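PDB 2C1Q: biotin binding protein A from Gallus gallus, which binds biotin inside the beta barrel of its subunit, in an assembly of four chains. Local coordinates for residues 15-20 with 35-40; 43-48 with 72-77; 78-83 with 98-103. All coordinates share one frame; numbering follows the deposited sequence.

In the fold
The three contacts surround one biotin in an eight-stranded antiparallel barrel. Interaction 1 (15-20 with 35-40) grips the ureido group and, through the end of 35-40, one carboxylate oxygen; interaction 2 (43-48 with 72-77) backs the valeryl chain; interaction 3 (78-83 with 98-103) is barrel wall beside the thiophane ring. Interactions 1 and 2 have centres about 11 Å apart and touch, Thr-39 OG1 lying 3.4 Å from Phe-74 CE1. Interactions 2 and 3, about 14 Å between centres, meet where Trp-72 NE1 stands 2.9 Å from Thr-79 OG1. Interactions 1 and 3 do not touch, their nearest atoms being about 5 Å apart, and the ligand lies against both.

Interaction 1 of 3, residues 15-20 with 35-40; sequences LGSNMT and QTAVTA. With BTN (biotin), chain B.
Gln-35 pairs with Asn-18 as an antiparallel hydrogen-bonded pair: its N donates to Asn-18 O and its O accepts from Asn-18 N at 2.8 Å, while the two CB atoms sit alongside each other on one face of the sheet. The same Gln-35 O is approached by Ser-17 CA.

Thr-36 turns its side chain to the ligand. Placed anti to the backbone N (chi1 176°), Thr-36 OG1 accepts a hydrogen bond from the ureido N2 of biotin at 3.0 Å, almost straight at 174°. Thr-36 OG1 also donates to Val-38 O at 2.7 Å, in the carbonyl plane and on a lone pair, so the loop backbone fixes the rotation of the hydroxyl that meets the ligand.

At Ala-37 the backbone N donates to Ser-17 OG (3.1 Å), and that hydroxyl in turn donates to biotin O3 at 2.6 Å. This relay ties the loop after strand 29-35 to the turn before strand 18-21, and it forms part of the ureido pocket of the avidin barrel, where Tyr-34 and Asn-13 also bond to the biotin. The CB of Ala-37 rests against Leu-15 O and Gly-16 O.

Val-38 CG2 meets Leu-15 CD1 at 3.8 Å; both methyls border the ureido ring, and Trp-112 of the second subunit packs on both residues. Further on, Thr-39 OG1 donates to biotin O12 (3.0 Å), and Ala-40 N reaches the same carboxylate oxygen at 2.9 Å.

Interaction 2 of 3, residues 43-48 with 72-77; sequences KQILVS and WQFADS. With BTN (biotin), chain B.
Phe-74 lays one ring face against the backbone of Ile-45, whose CA stands over the ring centre, 3.9 Å from the centroid, in a CH-pi contact. The two side chains run side by side, Ile-45 CG2 reaching Phe-74 CE2, while Lys-43 CB lies at the ring edge. With CG between the backbone N and the carbonyl carbon (chi1 59°), the phenyl turns toward the 43-48 loop, and Phe-74 CZ comes within 3.9 Å of biotin C9.

Ser-48 OG accepts from Gln-73 N at 2.8 Å and donates to Leu-46 O at 3.1 Å, so one hydroxyl joins both loops. Its CB and OG sit beside Trp-72 CE3. The Trp-72 indole spreads one face under the valeryl chain, its CZ2 3.5 Å from biotin C8, while NE1 bonds to Thr-79 OG1. With an alanine here, the valeryl chain of biotin would probably lose the flat surface it rests on and Thr-79 OG1 its indole N-H. Ser-77 OG donates to biotin O11 at 2.7 Å.

Gln-55 of the third subunit bonds to Trp-72 O and Ser-77 O. At the barrel mouth this contact joins the loop between strands 29-35 and 48-54 to that between strands 66-71 and 78-87.

Interaction 3 of 3, residues 78-83 with 98-103; sequences TTVFVG and AWLLRE. With BTN (biotin), chain B.
Trp-99 stands beside Phe-81 on the ligand-facing side of two antiparallel strands. Trp-99 CB lies over one face of the Phe-81 ring, 4.0 Å from the centroid and toward the rim, a CH-pi contact, and meets Val-80 O. From there CG and CD1 pass close to Phe-81 CE1, the two ring planes standing 51° apart. The shared bond of the indole comes next: CD2 and CE2 lie under biotin C6, Trp-99 CE2 at 3.4 Å, and C6 sits over the centre of the ring system. NE1 and CZ2, farther out, meet C6 and C5. Because CG lies between the backbone N and the carbonyl carbon (chi1 57°), the indole turns away from the neighbouring strand and brings its face under C6, a corner of the thiophane ring.

Phe-81 CZ reaches the same C6, and Thr-79 OG1, hydrogen-bonded to Trp-72 NE1, stands 3.4 Å from biotin S1 and the same distance from Leu-101 CD1. Backbone bonds hold this register: Val-80 and Leu-100 exchange one each way, 3.0 Å from Val-80 N to Leu-100 O, as do Thr-78 with Arg-102 and Val-82 with Ala-98.

Val-80 and Leu-100 point to the opposite side, toward other subunits: Val-80 packs on its own counterpart in the third subunit, Leu-100 on Val-117 of the second. Within the barrel this hairpin lies between strands 66-71 and 115-124.

Interaction 1 of 3, residues 15-20 with 35-40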
loop_
_atom_site.group_PDB
_atom_site.type_symbol
_atom_site.label_atom_id
_atom_site.label_comp_id
_atom_site.label_asym_id
_atom_site.label_seq_id
_atom_site.Cartn_x
_atom_site.Cartn_y
_atom_site.Cartn_z
ATOM N N LEU A 15 -2.600 1.135 -18.453
ATOM C CA LEU A 15 -1.347 1.821 -18.786
ATOM C C LEU A 15 -0.874 1.408 -20.163
ATOM O O LEU A 15 0.093 1.959 -20.676
ATOM C CB LEU A 15 -0.243 1.474 -17.789
ATOM C CG LEU A 15 -0.434 1.925 -16.341
ATOM C CD1 LEU A 15 0.681 1.401 -15.450
ATOM C CD2 LEU A 15 -0.555 3.442 -16.238
ATOM N N GLY A 16 -1.528 0.404 -20.739
ATOM C CA GLY A 16 -1.120 -0.137 -22.033
ATOM C C GLY A 16 -0.054 -1.218 -21.899
ATOM O O GLY A 16 0.579 -1.592 -22.884
ATOM N N SER A 17 0.147 -1.733 -20.684
ATOM C CA SER A 17 1.050 -2.869 -20.501
ATOM C C SER A 17 0.440 -4.132 -21.059
ATOM O O SER A 17 -0.786 -4.315 -20.996
ATOM C CB SER A 17 1.369 -3.071 -19.013
ATOM O OG SER A 17 2.163 -2.004 -18.528
ATOM N N ASN A 18 1.286 -5.030 -21.561
ATOM C CA ASN A 18 0.835 -6.355 -21.985
ATOM C C ASN A 18 1.391 -7.441 -21.094
ATOM O O ASN A 18 2.549 -7.387 -20.639
ATOM C CB ASN A 18 1.232 -6.636 -23.446
ATOM C CG ASN A 18 0.592 -5.669 -24.404
ATOM O OD1 ASN A 18 -0.602 -5.764 -24.694
ATOM N ND2 ASN A 18 1.369 -4.694 -24.862
ATOM N N MET A 19 0.577 -8.453 -20.884
ATOM C CA MET A 19 0.942 -9.546 -20.017
ATOM C C MET A 19 0.463 -10.849 -20.650
ATOM O O MET A 19 -0.672 -10.922 -21.116
ATOM C CB MET A 19 0.271 -9.327 -18.639
ATOM C CG MET A 19 0.139 -10.583 -17.881
ATOM S SD MET A 19 -0.286 -10.423 -16.145
ATOM C CE MET A 19 -2.066 -10.279 -16.200
ATOM N N THR A 20 1.331 -11.867 -20.668
ATOM C CA THR A 20 0.937 -13.216 -21.073
ATOM C C THR A 20 1.027 -14.152 -19.864
ATOM O O THR A 20 2.018 -14.145 -19.145
ATOM C CB THR A 20 1.844 -13.797 -22.195
ATOM O OG1 THR A 20 1.789 -12.949 -23.349
ATOM C CG2 THR A 20 1.370 -15.199 -22.585
ATOM N N GLN A 35 5.082 -7.297 -20.503
ATOM C CA GLN A 35 5.661 -6.157 -21.238
ATOM C C GLN A 35 5.082 -4.829 -20.718
ATOM O O GLN A 35 3.973 -4.446 -21.080
ATOM C CB GLN A 35 5.337 -6.303 -22.713
ATOM C CG GLN A 35 5.888 -5.171 -23.586
ATOM C CD GLN A 35 7.372 -5.298 -23.769
ATOM O OE1 GLN A 35 7.894 -6.405 -23.915
ATOM N NE2 GLN A 35 8.069 -4.176 -23.750
ATOM N N THR A 36 5.803 -4.142 -19.849
ATOM C CA THR A 36 5.267 -2.924 -19.259
ATOM C C THR A 36 5.400 -1.809 -20.266
ATOM O O THR A 36 6.388 -1.742 -20.977
ATOM C CB THR A 36 5.945 -2.532 -17.936
ATOM O OG1 THR A 36 5.421 -1.282 -17.491
ATOM C CG2 THR A 36 7.438 -2.374 -18.103
ATOM N N ALA A 37 4.425 -0.914 -20.280
ATOM C CA ALA A 37 4.476 0.257 -21.141
ATOM C C ALA A 37 5.245 1.366 -20.473
ATOM O O ALA A 37 5.642 2.310 -21.135
ATOM C CB ALA A 37 3.068 0.733 -21.497
ATOM N N VAL A 38 5.487 1.233 -19.161
ATOM C CA VAL A 38 6.047 2.327 -18.369
ATOM C C VAL A 38 7.187 1.826 -17.470
ATOM O O VAL A 38 7.247 0.658 -17.075
ATOM C CB VAL A 38 4.924 3.053 -17.522
ATOM C CG1 VAL A 38 3.873 3.780 -18.430
ATOM C CG2 VAL A 38 4.227 2.069 -16.621
ATOM N N THR A 39 8.085 2.720 -17.114
ATOM C CA THR A 39 9.119 2.340 -16.191
ATOM C C THR A 39 9.474 3.546 -15.350
ATOM O O THR A 39 9.240 4.664 -15.776
ATOM C CB THR A 39 10.335 1.764 -16.921
ATOM O OG1 THR A 39 11.362 1.468 -15.968
ATOM C CG2 THR A 39 10.873 2.748 -17.965
ATOM N N ALA A 40 10.003 3.317 -14.153
ATOM C CA ALA A 40 10.483 4.408 -13.291
ATOM C C ALA A 40 11.981 4.584 -13.441
ATOM O O ALA A 40 12.582 5.440 -12.786
ATOM C CB ALA A 40 10.132 4.142 -11.841
HETATM C C11 BTN B . 10.732 -0.541 -12.954
HETATM O O11 BTN B . 11.629 -0.596 -12.063
HETATM O O12 BTN B . 10.344 0.585 -13.323
HETATM C C10 BTN B . 10.166 -1.799 -13.615
HETATM C C9 BTN B . 8.942 -1.505 -14.489
HETATM C C8 BTN B . 7.722 -1.577 -13.559
HETATM C C7 BTN B . 6.414 -1.199 -14.229
HETATM C C2 BTN B . 5.289 -1.086 -13.192
HETATM S S1 BTN B . 4.886 -2.563 -12.443
HETATM C C6 BTN B . 3.337 -1.836 -11.903
HETATM C C5 BTN B . 2.849 -0.849 -12.923
HETATM N N1 BTN B . 1.943 -1.584 -13.772
HETATM C C3 BTN B . 2.489 -1.763 -14.963
HETATM O O3 BTN B . 1.825 -2.443 -15.972
HETATM N N2 BTN B . 3.715 -1.228 -15.056
HETATM C C4 BTN B . 4.029 -0.523 -13.838
#

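Interaction 2 of 3, residues 43-48 with 72-77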
loop_
_atom_site.group_PDB
_atom_site.type_symbol
_atom_site.label_atom_id
_atom_site.label_comp_id
_atom_site.label_asym_id
_atom_site.label_seq_id
_atom_site.Cartn_x
_atom_site.Cartn_y
_atom_site.Cartn_z
ATOM N N LYS A 43 15.928 3.131 -18.228
ATOM C CA LYS A 43 16.414 2.012 -19.006
ATOM C C LYS A 43 15.385 1.628 -20.030
ATOM O O LYS A 43 14.198 1.887 -19.855
ATOM C CB LYS A 43 16.734 0.822 -18.110
ATOM C CG LYS A 43 18.055 0.954 -17.424
ATOM C CD LYS A 43 17.910 0.774 -15.922
ATOM C CE LYS A 43 19.285 0.627 -15.254
ATOM N NZ LYS A 43 20.243 1.660 -15.764
ATOM N N GLN A 44 15.880 1.048 -21.119
ATOM C CA GLN A 44 15.072 0.451 -22.165
ATOM C C GLN A 44 14.231 -0.668 -21.539
ATOM O O GLN A 44 14.765 -1.546 -20.868
ATOM C CB GLN A 44 16.013 -0.092 -23.259
ATOM C CG GLN A 44 15.341 -0.703 -24.488
ATOM C CD GLN A 44 14.354 0.235 -25.151
ATOM O OE1 GLN A 44 14.675 1.394 -25.457
ATOM N NE2 GLN A 44 13.135 -0.258 -25.381
ATOM N N ILE A 45 12.922 -0.608 -21.742
ATOM C CA ILE A 45 12.013 -1.683 -21.332
ATOM C C ILE A 45 12.239 -2.988 -22.131
ATOM O O ILE A 45 12.334 -2.947 -23.353
ATOM C CB ILE A 45 10.555 -1.258 -21.480
ATOM C CG1 ILE A 45 10.230 -0.134 -20.474
ATOM C CG2 ILE A 45 9.635 -2.460 -21.241
ATOM C CD1 ILE A 45 9.057 0.716 -20.839
ATOM N N LEU A 46 12.310 -4.118 -21.432
ATOM C CA LEU A 46 12.418 -5.450 -22.039
ATOM C C LEU A 46 11.361 -6.373 -21.462
ATOM O O LEU A 46 11.092 -6.294 -20.244
ATOM C CB LEU A 46 13.780 -6.077 -21.719
ATOM C CG LEU A 46 15.067 -5.453 -22.275
ATOM C CD1 LEU A 46 16.120 -6.539 -22.365
ATOM C CD2 LEU A 46 14.869 -4.818 -23.674
ATOM N N VAL A 47 10.769 -7.233 -22.311
ATOM C CA VAL A 47 9.877 -8.307 -21.843
ATOM C C VAL A 47 10.558 -9.087 -20.700
ATOM O O VAL A 47 11.779 -9.336 -20.724
ATOM C CB VAL A 47 9.443 -9.294 -22.982
ATOM C CG1 VAL A 47 10.672 -9.955 -23.681
ATOM C CG2 VAL A 47 8.483 -10.344 -22.450
ATOM N N SER A 48 9.757 -9.428 -19.695
ATOM C CA SER A 48 10.251 -9.961 -18.438
ATOM C C SER A 48 9.452 -11.160 -17.997
ATOM O O SER A 48 8.231 -11.157 -18.135
ATOM C CB SER A 48 10.187 -8.872 -17.376
ATOM O OG SER A 48 11.195 -7.913 -17.613
ATOM N N TRP A 72 11.963 -8.163 -13.438
ATOM C CA TRP A 72 12.253 -7.230 -14.539
ATOM C C TRP A 72 13.622 -7.471 -15.151
ATOM O O TRP A 72 14.617 -7.547 -14.435
ATOM C CB TRP A 72 12.112 -5.769 -14.093
ATOM C CG TRP A 72 10.740 -5.483 -13.557
ATOM C CD1 TRP A 72 10.405 -5.266 -12.250
ATOM C CD2 TRP A 72 9.515 -5.453 -14.298
ATOM N NE1 TRP A 72 9.054 -5.084 -12.128
ATOM C CE2 TRP A 72 8.480 -5.177 -13.372
ATOM C CE3 TRP A 72 9.192 -5.572 -15.667
ATOM C CZ2 TRP A 72 7.150 -5.066 -13.752
ATOM C CZ3 TRP A 72 7.870 -5.453 -16.048
ATOM C CH2 TRP A 72 6.854 -5.187 -15.083
ATOM N N GLN A 73 13.683 -7.561 -16.485
ATOM C CA GLN A 73 14.963 -7.885 -17.124
ATOM C C GLN A 73 15.892 -6.698 -17.368
ATOM O O GLN A 73 17.052 -6.875 -17.757
ATOM C CB GLN A 73 14.753 -8.720 -18.393
ATOM C CG GLN A 73 14.297 -10.121 -18.079
ATOM C CD GLN A 73 15.256 -10.883 -17.183
ATOM O OE1 GLN A 73 16.430 -11.062 -17.523
ATOM N NE2 GLN A 73 14.758 -11.354 -16.032
ATOM N N PHE A 74 15.399 -5.492 -17.084
ATOM C CA PHE A 74 16.129 -4.272 -17.414
ATOM C C PHE A 74 16.252 -3.348 -16.200
ATOM O O PHE A 74 16.674 -2.204 -16.321
ATOM C CB PHE A 74 15.365 -3.549 -18.506
ATOM C CG PHE A 74 13.945 -3.188 -18.107
ATOM C CD1 PHE A 74 13.662 -1.956 -17.501
ATOM C CD2 PHE A 74 12.897 -4.090 -18.311
ATOM C CE1 PHE A 74 12.339 -1.626 -17.114
ATOM C CE2 PHE A 74 11.593 -3.762 -17.940
ATOM C CZ PHE A 74 11.324 -2.526 -17.338
ATOM N N ALA A 75 15.835 -3.831 -15.033
ATOM C CA ALA A 75 15.796 -3.001 -13.845
ATOM C C ALA A 75 16.162 -3.836 -12.636
ATOM O O ALA A 75 15.901 -5.034 -12.613
ATOM C CB ALA A 75 14.406 -2.398 -13.673
ATOM N N ASP A 76 16.750 -3.206 -11.624
ATOM C CA ASP A 76 17.067 -3.919 -10.388
ATOM C C ASP A 76 15.852 -4.230 -9.512
ATOM O O ASP A 76 15.962 -4.907 -8.495
ATOM C CB ASP A 76 18.144 -3.181 -9.594
ATOM C CG ASP A 76 19.519 -3.312 -10.238
ATOM O OD1 ASP A 76 19.672 -4.200 -11.115
ATOM O OD2 ASP A 76 20.436 -2.536 -9.869
ATOM N N SER A 77 14.684 -3.816 -9.948
ATOM C CA SER A 77 13.493 -3.921 -9.127
ATOM C C SER A 77 12.726 -5.243 -9.268
ATOM O O SER A 77 13.088 -6.103 -10.075
ATOM C CB SER A 77 12.604 -2.763 -9.505
ATOM O OG SER A 77 12.265 -2.909 -10.862
HETATM C C11 BTN B . 10.732 -0.541 -12.954
HETATM O O11 BTN B . 11.629 -0.596 -12.063
HETATM O O12 BTN B . 10.344 0.585 -13.323
HETATM C C10 BTN B . 10.166 -1.799 -13.615
HETATM C C9 BTN B . 8.942 -1.505 -14.489
HETATM C C8 BTN B . 7.722 -1.577 -13.559
HETATM C C7 BTN B . 6.414 -1.199 -14.229
HETATM C C2 BTN B . 5.289 -1.086 -13.192
HETATM S S1 BTN B . 4.886 -2.563 -12.443
HETATM C C6 BTN B . 3.337 -1.836 -11.903
HETATM C C5 BTN B . 2.849 -0.849 -12.923
HETATM N N1 BTN B . 1.943 -1.584 -13.772
HETATM C C3 BTN B . 2.489 -1.763 -14.963
HETATM O O3 BTN B . 1.825 -2.443 -15.972
HETATM N N2 BTN B . 3.715 -1.228 -15.056
HETATM C C4 BTN B . 4.029 -0.523 -13.838
#

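Interaction 3 of 3, residues 78-83 with 98-103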
loop_
_atom_site.group_PDB
_atom_site.type_symbol
_atom_site.label_atom_id
_atom_site.label_comp_id
_atom_site.label_asym_id
_atom_site.label_seq_id
_atom_site.Cartn_x
_atom_site.Cartn_y
_atom_site.Cartn_z
ATOM N N THR A 78 11.670 -5.394 -8.467
ATOM C CA THR A 78 10.787 -6.535 -8.534
ATOM C C THR A 78 9.369 -6.042 -8.253
ATOM O O THR A 78 9.165 -5.262 -7.337
ATOM C CB THR A 78 11.185 -7.624 -7.509
ATOM O OG1 THR A 78 12.515 -8.091 -7.799
ATOM C CG2 THR A 78 10.291 -8.768 -7.613
ATOM N N THR A 79 8.409 -6.439 -9.078
ATOM C CA THR A 79 7.007 -6.140 -8.799
ATOM C C THR A 79 6.260 -7.399 -8.468
ATOM O O THR A 79 6.488 -8.446 -9.088
ATOM C CB THR A 79 6.273 -5.457 -9.976
ATOM O OG1 THR A 79 6.939 -4.248 -10.316
ATOM C CG2 THR A 79 4.832 -5.077 -9.550
ATOM N N VAL A 80 5.328 -7.299 -7.520
ATOM C CA VAL A 80 4.392 -8.391 -7.283
ATOM C C VAL A 80 2.992 -7.875 -7.489
ATOM O O VAL A 80 2.716 -6.750 -7.192
ATOM C CB VAL A 80 4.523 -9.010 -5.866
ATOM C CG1 VAL A 80 5.794 -9.762 -5.780
ATOM C CG2 VAL A 80 4.403 -7.929 -4.778
ATOM N N PHE A 81 2.117 -8.704 -8.029
ATOM C CA PHE A 81 0.784 -8.264 -8.353
ATOM C C PHE A 81 -0.116 -9.264 -7.657
ATOM O O PHE A 81 0.170 -10.453 -7.649
ATOM C CB PHE A 81 0.541 -8.429 -9.824
ATOM C CG PHE A 81 1.098 -7.351 -10.695
ATOM C CD1 PHE A 81 0.250 -6.342 -11.198
ATOM C CD2 PHE A 81 2.436 -7.390 -11.112
ATOM C CE1 PHE A 81 0.745 -5.340 -12.065
ATOM C CE2 PHE A 81 2.948 -6.410 -11.981
ATOM C CZ PHE A 81 2.097 -5.373 -12.470
ATOM N N VAL A 82 -1.216 -8.799 -7.111
ATOM C CA VAL A 82 -2.174 -9.699 -6.510
ATOM C C VAL A 82 -3.598 -9.275 -6.982
ATOM O O VAL A 82 -3.883 -8.069 -7.154
ATOM C CB VAL A 82 -1.939 -9.775 -4.972
ATOM C CG1 VAL A 82 -2.333 -8.457 -4.264
ATOM C CG2 VAL A 82 -2.623 -10.992 -4.344
ATOM N N GLY A 83 -4.465 -10.260 -7.263
ATOM C CA GLY A 83 -5.730 -9.969 -7.903
ATOM C C GLY A 83 -6.770 -11.066 -7.944
ATOM O O GLY A 83 -6.572 -12.135 -7.386
ATOM N N ALA A 98 -3.657 -5.309 -7.485
ATOM C CA ALA A 98 -2.945 -4.329 -6.694
ATOM C C ALA A 98 -1.531 -4.846 -6.753
ATOM O O ALA A 98 -1.309 -6.055 -6.942
ATOM C CB ALA A 98 -3.472 -4.290 -5.232
ATOM N N TRP A 99 -0.571 -3.930 -6.649
ATOM C CA TRP A 99 0.823 -4.279 -6.860
ATOM C C TRP A 99 1.756 -3.478 -5.978
ATOM O O TRP A 99 1.403 -2.417 -5.480
ATOM C CB TRP A 99 1.210 -4.108 -8.344
ATOM C CG TRP A 99 0.992 -2.720 -8.935
ATOM C CD1 TRP A 99 -0.018 -2.355 -9.800
ATOM C CD2 TRP A 99 1.826 -1.534 -8.768
ATOM N NE1 TRP A 99 0.130 -1.016 -10.152
ATOM C CE2 TRP A 99 1.242 -0.498 -9.534
ATOM C CE3 TRP A 99 3.002 -1.253 -8.033
ATOM C CZ2 TRP A 99 1.777 0.793 -9.578
ATOM C CZ3 TRP A 99 3.549 0.015 -8.107
ATOM C CH2 TRP A 99 2.934 1.031 -8.860
ATOM N N LEU A 100 2.948 -4.027 -5.775
ATOM C CA LEU A 100 4.031 -3.339 -5.075
ATOM C C LEU A 100 5.261 -3.438 -5.942
ATOM O O LEU A 100 5.623 -4.524 -6.382
ATOM C CB LEU A 100 4.347 -3.993 -3.731
ATOM C CG LEU A 100 3.257 -4.022 -2.647
ATOM C CD1 LEU A 100 3.676 -4.959 -1.505
ATOM C CD2 LEU A 100 2.919 -2.645 -2.115
ATOM N N LEU A 101 5.899 -2.310 -6.186
ATOM C CA LEU A 101 7.129 -2.290 -6.966
ATOM C C LEU A 101 8.242 -1.989 -5.992
ATOM O O LEU A 101 8.227 -0.952 -5.345
ATOM C CB LEU A 101 7.056 -1.216 -8.040
ATOM C CG LEU A 101 8.356 -0.733 -8.727
ATOM C CD1 LEU A 101 9.147 -1.866 -9.342
ATOM C CD2 LEU A 101 7.985 0.273 -9.844
ATOM N N ARG A 102 9.221 -2.882 -5.917
ATOM C CA ARG A 102 10.309 -2.774 -4.938
ATOM C C ARG A 102 11.600 -2.465 -5.660
ATOM O O ARG A 102 12.076 -3.293 -6.432
ATOM C CB ARG A 102 10.495 -4.097 -4.207
ATOM C CG ARG A 102 11.657 -4.124 -3.168
ATOM C CD ARG A 102 11.063 -3.662 -1.943
ATOM N NE ARG A 102 11.898 -3.627 -0.755
ATOM C CZ ARG A 102 11.349 -3.751 0.445
ATOM N NH1 ARG A 102 10.027 -3.983 0.532
ATOM N NH2 ARG A 102 12.081 -3.673 1.526
ATOM N N GLU A 103 12.152 -1.276 -5.426
ATOM C CA GLU A 103 13.467 -0.948 -5.954
ATOM C C GLU A 103 14.585 -1.456 -5.047
ATOM O O GLU A 103 14.462 -1.479 -3.826
ATOM C CB GLU A 103 13.594 0.558 -6.291
ATOM C CG GLU A 103 12.444 1.036 -7.242
ATOM C CD GLU A 103 12.903 1.715 -8.533
ATOM O OE1 GLU A 103 13.384 2.874 -8.440
ATOM O OE2 GLU A 103 12.753 1.122 -9.646
HETATM C C11 BTN B . 10.732 -0.541 -12.954
HETATM O O11 BTN B . 11.629 -0.596 -12.063
HETATM O O12 BTN B . 10.344 0.585 -13.323
HETATM C C10 BTN B . 10.166 -1.799 -13.615
HETATM C C9 BTN B . 8.942 -1.505 -14.489
HETATM C C8 BTN B . 7.722 -1.577 -13.559
HETATM C C7 BTN B . 6.414 -1.199 -14.229
HETATM C C2 BTN B . 5.289 -1.086 -13.192
HETATM S S1 BTN B . 4.886 -2.563 -12.443
HETATM C C6 BTN B . 3.337 -1.836 -11.903
HETATM C C5 BTN B . 2.849 -0.849 -12.923
HETATM N N1 BTN B . 1.943 -1.584 -13.772
HETATM C C3 BTN B . 2.489 -1.763 -14.963
HETATM O O3 BTN B . 1.825 -2.443 -15.972
HETATM N N2 BTN B . 3.715 -1.228 -15.056
HETATM C C4 BTN B . 4.029 -0.523 -13.838
#